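Local coordinates for SusD superfamily protein (Bacteroides thetaiotaomicron VPI-5482, PDB 3HDX), which probably binds polysaccharide at the outer membrane, as a SusD-family protein linked to carbohydrate metabolism, at residues 302-314 and 387-399. Sequence-based numbering, arbitrary orientation.
Sequences SIFTNFDDLRFGI and LNMIRTNRGLREV. With EDO (1,2-ethanediol), chain G.
Asp309, Leu310 and Arg311 meet Arg394 to Leu396 in a loop-to-loop contact at the periphery of the fold, two turn-rich segments joined by one backbone bond and a well-braced arginine. Leu310 N donates to Arg394 O at 2.9 Å, nearly straight at 171° although the donor stands above the carbonyl plane. Beside it the Asp309 CA approaches the same oxygen, Arg394 O, at 3.4 Å in a CA-H...O contact.

The brace is built within 302-314. Arg311 holds Asp309 side-on, its NE 2.8 Å from Asp309 OD1 in a salt bridge and its NH2 bonded to OD2; OD1 also takes the Arg311 backbone N on its anti lone pair, closing an Asx turn. Held this way, the guanidinium offers one face to Arg394, whose CG lies 3.7 Å from Arg311 NH1, and its edge to Leu396 CD1. A bend at chi2 (-68°) folds the Arg394 chain across Arg311 at about a right angle. The other methyl, Leu396 CD2, packs 3.5 Å from Asn306 ND2, an amide that also hydrogen-bonds to a water shared with Arg397 N and to an ethanediol, probably from crystallisation, which Arg391 NH2 holds from the other segment.

Arg311 NH1 forms salt bridges with Glu419 and Glu423 of helix 409-423, and Arg394 NH2 with Glu423, which probably offsets the closeness of the two arginines. Helix 237-241 touches Leu310, Arg311 and Arg394, while Ile390 packs against helices 363-376 and 409-423.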
# COMPACT_ATOMS: atom_id res chain seq x y z
N SER A 302 -3.81 12.56 -21.50
CA SER A 302 -3.36 11.29 -22.07
C SER A 302 -3.96 10.11 -21.29
O SER A 302 -4.36 9.11 -21.86
CB SER A 302 -1.81 11.20 -22.03
OG SER A 302 -1.21 12.16 -22.87
N ILE A 303 -4.01 10.26 -19.96
CA ILE A 303 -4.45 9.20 -19.04
C ILE A 303 -5.95 9.06 -18.95
O ILE A 303 -6.46 7.94 -18.95
CB ILE A 303 -3.86 9.44 -17.63
CG1 ILE A 303 -2.32 9.31 -17.69
CG2 ILE A 303 -4.44 8.40 -16.64
CD1 ILE A 303 -1.58 9.79 -16.46
N PHE A 304 -6.64 10.21 -18.84
CA PHE A 304 -8.09 10.26 -18.76
C PHE A 304 -8.57 10.61 -20.16
O PHE A 304 -8.39 11.74 -20.61
CB PHE A 304 -8.53 11.30 -17.74
CG PHE A 304 -8.11 10.97 -16.34
CD1 PHE A 304 -8.90 10.13 -15.55
CD2 PHE A 304 -6.93 11.50 -15.79
CE1 PHE A 304 -8.55 9.82 -14.27
CE2 PHE A 304 -6.55 11.16 -14.50
CZ PHE A 304 -7.40 10.34 -13.71
N THR A 305 -9.18 9.61 -20.80
CA THR A 305 -9.54 9.68 -22.21
C THR A 305 -11.00 9.99 -22.47
O THR A 305 -11.38 10.18 -23.62
CB THR A 305 -9.21 8.33 -22.90
OG1 THR A 305 -9.97 7.25 -22.31
CG2 THR A 305 -7.68 8.00 -22.73
N ASN A 306 -11.79 10.05 -21.41
CA ASN A 306 -13.24 10.22 -21.53
C ASN A 306 -13.66 11.33 -20.59
O ASN A 306 -13.44 11.22 -19.38
CB ASN A 306 -13.90 8.87 -21.17
CG ASN A 306 -15.41 8.86 -21.34
OD1 ASN A 306 -16.07 9.87 -21.26
ND2 ASN A 306 -15.96 7.65 -21.46
N PHE A 307 -14.30 12.38 -21.13
CA PHE A 307 -14.72 13.49 -20.26
C PHE A 307 -15.77 13.15 -19.20
O PHE A 307 -15.95 13.93 -18.26
CB PHE A 307 -15.03 14.79 -21.02
CG PHE A 307 -16.28 14.77 -21.90
CD1 PHE A 307 -17.57 14.64 -21.38
CD2 PHE A 307 -16.12 14.90 -23.26
CE1 PHE A 307 -18.66 14.69 -22.23
CE2 PHE A 307 -17.21 14.97 -24.11
CZ PHE A 307 -18.48 14.83 -23.59
N ASP A 308 -16.45 12.01 -19.36
CA ASP A 308 -17.38 11.54 -18.35
C ASP A 308 -16.73 10.88 -17.15
O ASP A 308 -17.43 10.56 -16.20
CB ASP A 308 -18.43 10.64 -18.99
CG ASP A 308 -19.35 11.42 -19.94
OD1 ASP A 308 -19.76 12.61 -19.66
OD2 ASP A 308 -19.55 10.91 -21.02
N ASP A 309 -15.40 10.66 -17.19
CA ASP A 309 -14.66 10.10 -16.06
C ASP A 309 -14.82 11.02 -14.84
O ASP A 309 -14.37 12.18 -14.87
CB ASP A 309 -13.21 9.91 -16.44
CG ASP A 309 -12.47 9.01 -15.48
OD1 ASP A 309 -12.59 9.20 -14.24
OD2 ASP A 309 -11.81 8.08 -15.99
N LEU A 310 -15.49 10.49 -13.80
CA LEU A 310 -15.74 11.30 -12.60
C LEU A 310 -14.48 11.76 -11.88
O LEU A 310 -14.51 12.74 -11.14
CB LEU A 310 -16.66 10.58 -11.59
CG LEU A 310 -18.09 10.33 -12.07
CD1 LEU A 310 -18.87 9.49 -11.08
CD2 LEU A 310 -18.80 11.68 -12.31
N ARG A 311 -13.37 11.05 -12.06
CA ARG A 311 -12.11 11.46 -11.42
C ARG A 311 -11.52 12.73 -12.05
O ARG A 311 -10.86 13.50 -11.36
CB ARG A 311 -11.11 10.30 -11.51
CG ARG A 311 -11.57 9.03 -10.72
CD ARG A 311 -10.94 7.75 -11.14
NE ARG A 311 -11.33 7.34 -12.50
CZ ARG A 311 -11.38 6.07 -12.95
NH1 ARG A 311 -11.12 5.03 -12.15
NH2 ARG A 311 -11.69 5.83 -14.21
N PHE A 312 -11.77 12.92 -13.35
CA PHE A 312 -11.25 14.07 -14.09
C PHE A 312 -12.25 14.47 -15.16
O PHE A 312 -12.09 14.23 -16.33
CB PHE A 312 -9.86 13.79 -14.68
CG PHE A 312 -9.27 14.98 -15.32
CD1 PHE A 312 -9.05 16.13 -14.57
CD2 PHE A 312 -8.99 14.99 -16.69
CE1 PHE A 312 -8.53 17.25 -15.19
CE2 PHE A 312 -8.48 16.10 -17.31
CZ PHE A 312 -8.26 17.25 -16.56
N GLY A 313 -13.30 15.10 -14.70
CA GLY A 313 -14.40 15.48 -15.56
C GLY A 313 -15.22 16.56 -14.91
O GLY A 313 -14.80 17.72 -14.88
N ILE A 314 -16.34 16.16 -14.32
CA ILE A 314 -17.24 17.11 -13.67
C ILE A 314 -16.51 17.93 -12.57
O ILE A 314 -15.62 17.42 -11.85
CB ILE A 314 -18.47 16.35 -13.06
CG1 ILE A 314 -19.63 17.27 -12.70
CG2 ILE A 314 -18.06 15.50 -11.85
CD1 ILE A 314 -20.33 17.83 -13.94
N LEU A 387 -13.82 -5.40 -14.03
CA LEU A 387 -13.41 -4.11 -14.59
C LEU A 387 -14.61 -3.16 -14.65
O LEU A 387 -14.51 -2.00 -14.24
CB LEU A 387 -12.83 -4.29 -16.00
CG LEU A 387 -12.38 -3.01 -16.71
CD1 LEU A 387 -11.37 -2.18 -15.87
CD2 LEU A 387 -11.84 -3.28 -18.11
N ASN A 388 -15.73 -3.66 -15.18
CA ASN A 388 -16.93 -2.84 -15.28
C ASN A 388 -17.47 -2.31 -13.96
O ASN A 388 -18.04 -1.22 -13.93
CB ASN A 388 -18.05 -3.55 -16.08
CG ASN A 388 -17.80 -3.53 -17.58
OD1 ASN A 388 -17.13 -2.62 -18.10
ND2 ASN A 388 -18.36 -4.50 -18.30
N MSE A 389 -17.30 -3.08 -12.88
CA MSE A 389 -17.73 -2.62 -11.56
C MSE A 389 -17.10 -1.29 -11.18
O MSE A 389 -17.76 -0.39 -10.61
CB MSE A 389 -17.45 -3.65 -10.47
CG MSE A 389 -18.27 -4.87 -10.56
SE MSE A 389 -17.83 -6.14 -9.19
CE MSE A 389 -18.82 -7.62 -9.98
N ILE A 390 -15.81 -1.16 -11.50
CA ILE A 390 -15.08 0.06 -11.21
C ILE A 390 -15.48 1.16 -12.21
O ILE A 390 -15.82 2.29 -11.79
CB ILE A 390 -13.57 -0.19 -11.23
CG1 ILE A 390 -13.20 -1.41 -10.29
CG2 ILE A 390 -12.86 1.18 -11.00
CD1 ILE A 390 -13.79 -1.48 -8.95
N ARG A 391 -15.47 0.83 -13.51
CA ARG A 391 -15.81 1.82 -14.56
C ARG A 391 -17.15 2.49 -14.33
O ARG A 391 -17.24 3.74 -14.35
CB ARG A 391 -15.82 1.16 -15.91
CG ARG A 391 -14.44 0.77 -16.44
CD ARG A 391 -14.59 0.05 -17.78
NE ARG A 391 -15.26 0.90 -18.76
CZ ARG A 391 -14.64 1.78 -19.57
NH1 ARG A 391 -13.30 1.94 -19.56
NH2 ARG A 391 -15.39 2.52 -20.39
N THR A 392 -18.17 1.68 -14.05
CA THR A 392 -19.54 2.19 -13.91
C THR A 392 -19.78 2.97 -12.62
O THR A 392 -20.87 3.57 -12.48
CB THR A 392 -20.60 1.10 -14.10
OG1 THR A 392 -20.46 0.13 -13.07
CG2 THR A 392 -20.45 0.43 -15.48
N ASN A 393 -18.84 2.92 -11.64
CA ASN A 393 -18.92 3.79 -10.47
C ASN A 393 -18.06 5.07 -10.65
O ASN A 393 -17.90 5.87 -9.72
CB ASN A 393 -18.52 3.09 -9.19
CG ASN A 393 -19.17 3.71 -7.95
OD1 ASN A 393 -20.34 4.15 -7.97
ND2 ASN A 393 -18.43 3.71 -6.85
N ARG A 394 -17.52 5.25 -11.86
CA ARG A 394 -16.67 6.39 -12.21
C ARG A 394 -17.11 7.07 -13.50
O ARG A 394 -16.30 7.73 -14.18
CB ARG A 394 -15.22 5.92 -12.30
CG ARG A 394 -14.64 5.36 -11.00
CD ARG A 394 -14.48 6.42 -9.97
NE ARG A 394 -13.95 5.88 -8.73
CZ ARG A 394 -14.63 5.68 -7.59
NH1 ARG A 394 -15.93 5.94 -7.47
NH2 ARG A 394 -13.98 5.20 -6.52
N GLY A 395 -18.39 6.92 -13.81
CA GLY A 395 -19.01 7.58 -14.97
C GLY A 395 -18.72 7.01 -16.33
O GLY A 395 -19.15 7.59 -17.34
N LEU A 396 -18.04 5.86 -16.39
CA LEU A 396 -17.66 5.25 -17.63
C LEU A 396 -18.64 4.14 -18.01
O LEU A 396 -19.16 3.42 -17.16
CB LEU A 396 -16.23 4.68 -17.54
CG LEU A 396 -15.13 5.68 -17.17
CD1 LEU A 396 -13.77 4.99 -17.09
CD2 LEU A 396 -15.07 6.86 -18.14
N ARG A 397 -18.86 4.00 -19.32
CA ARG A 397 -19.75 2.95 -19.82
C ARG A 397 -19.15 1.57 -19.59
O ARG A 397 -17.92 1.39 -19.48
CB ARG A 397 -19.96 3.08 -21.34
CG ARG A 397 -18.69 2.90 -22.19
CD ARG A 397 -19.04 2.92 -23.66
NE ARG A 397 -17.88 2.68 -24.53
CZ ARG A 397 -17.41 1.49 -24.89
NH1 ARG A 397 -17.91 0.37 -24.38
NH2 ARG A 397 -16.38 1.44 -25.73
N GLU A 398 -20.03 0.59 -19.55
CA GLU A 398 -19.57 -0.79 -19.56
C GLU A 398 -18.86 -1.09 -20.88
O GLU A 398 -19.24 -0.56 -21.92
CB GLU A 398 -20.74 -1.76 -19.45
CG GLU A 398 -21.30 -1.78 -18.07
CD GLU A 398 -22.37 -2.83 -17.87
OE1 GLU A 398 -22.95 -3.33 -18.86
OE2 GLU A 398 -22.59 -3.15 -16.68
N VAL A 399 -17.83 -1.93 -20.79
CA VAL A 399 -17.13 -2.47 -21.92
C VAL A 399 -17.41 -3.95 -22.07
O VAL A 399 -17.90 -4.60 -21.15
CB VAL A 399 -15.61 -2.20 -21.88
CG1 VAL A 399 -15.33 -0.67 -22.01
CG2 VAL A 399 -14.97 -2.81 -20.57
C1 EDO G . -14.09 4.58 -22.93
O1 EDO G . -14.27 5.09 -21.59
C2 EDO G . -14.53 5.58 -23.98
O2 EDO G . -13.77 6.79 -23.88
O HOH W 1 -18.56 6.38 -21.34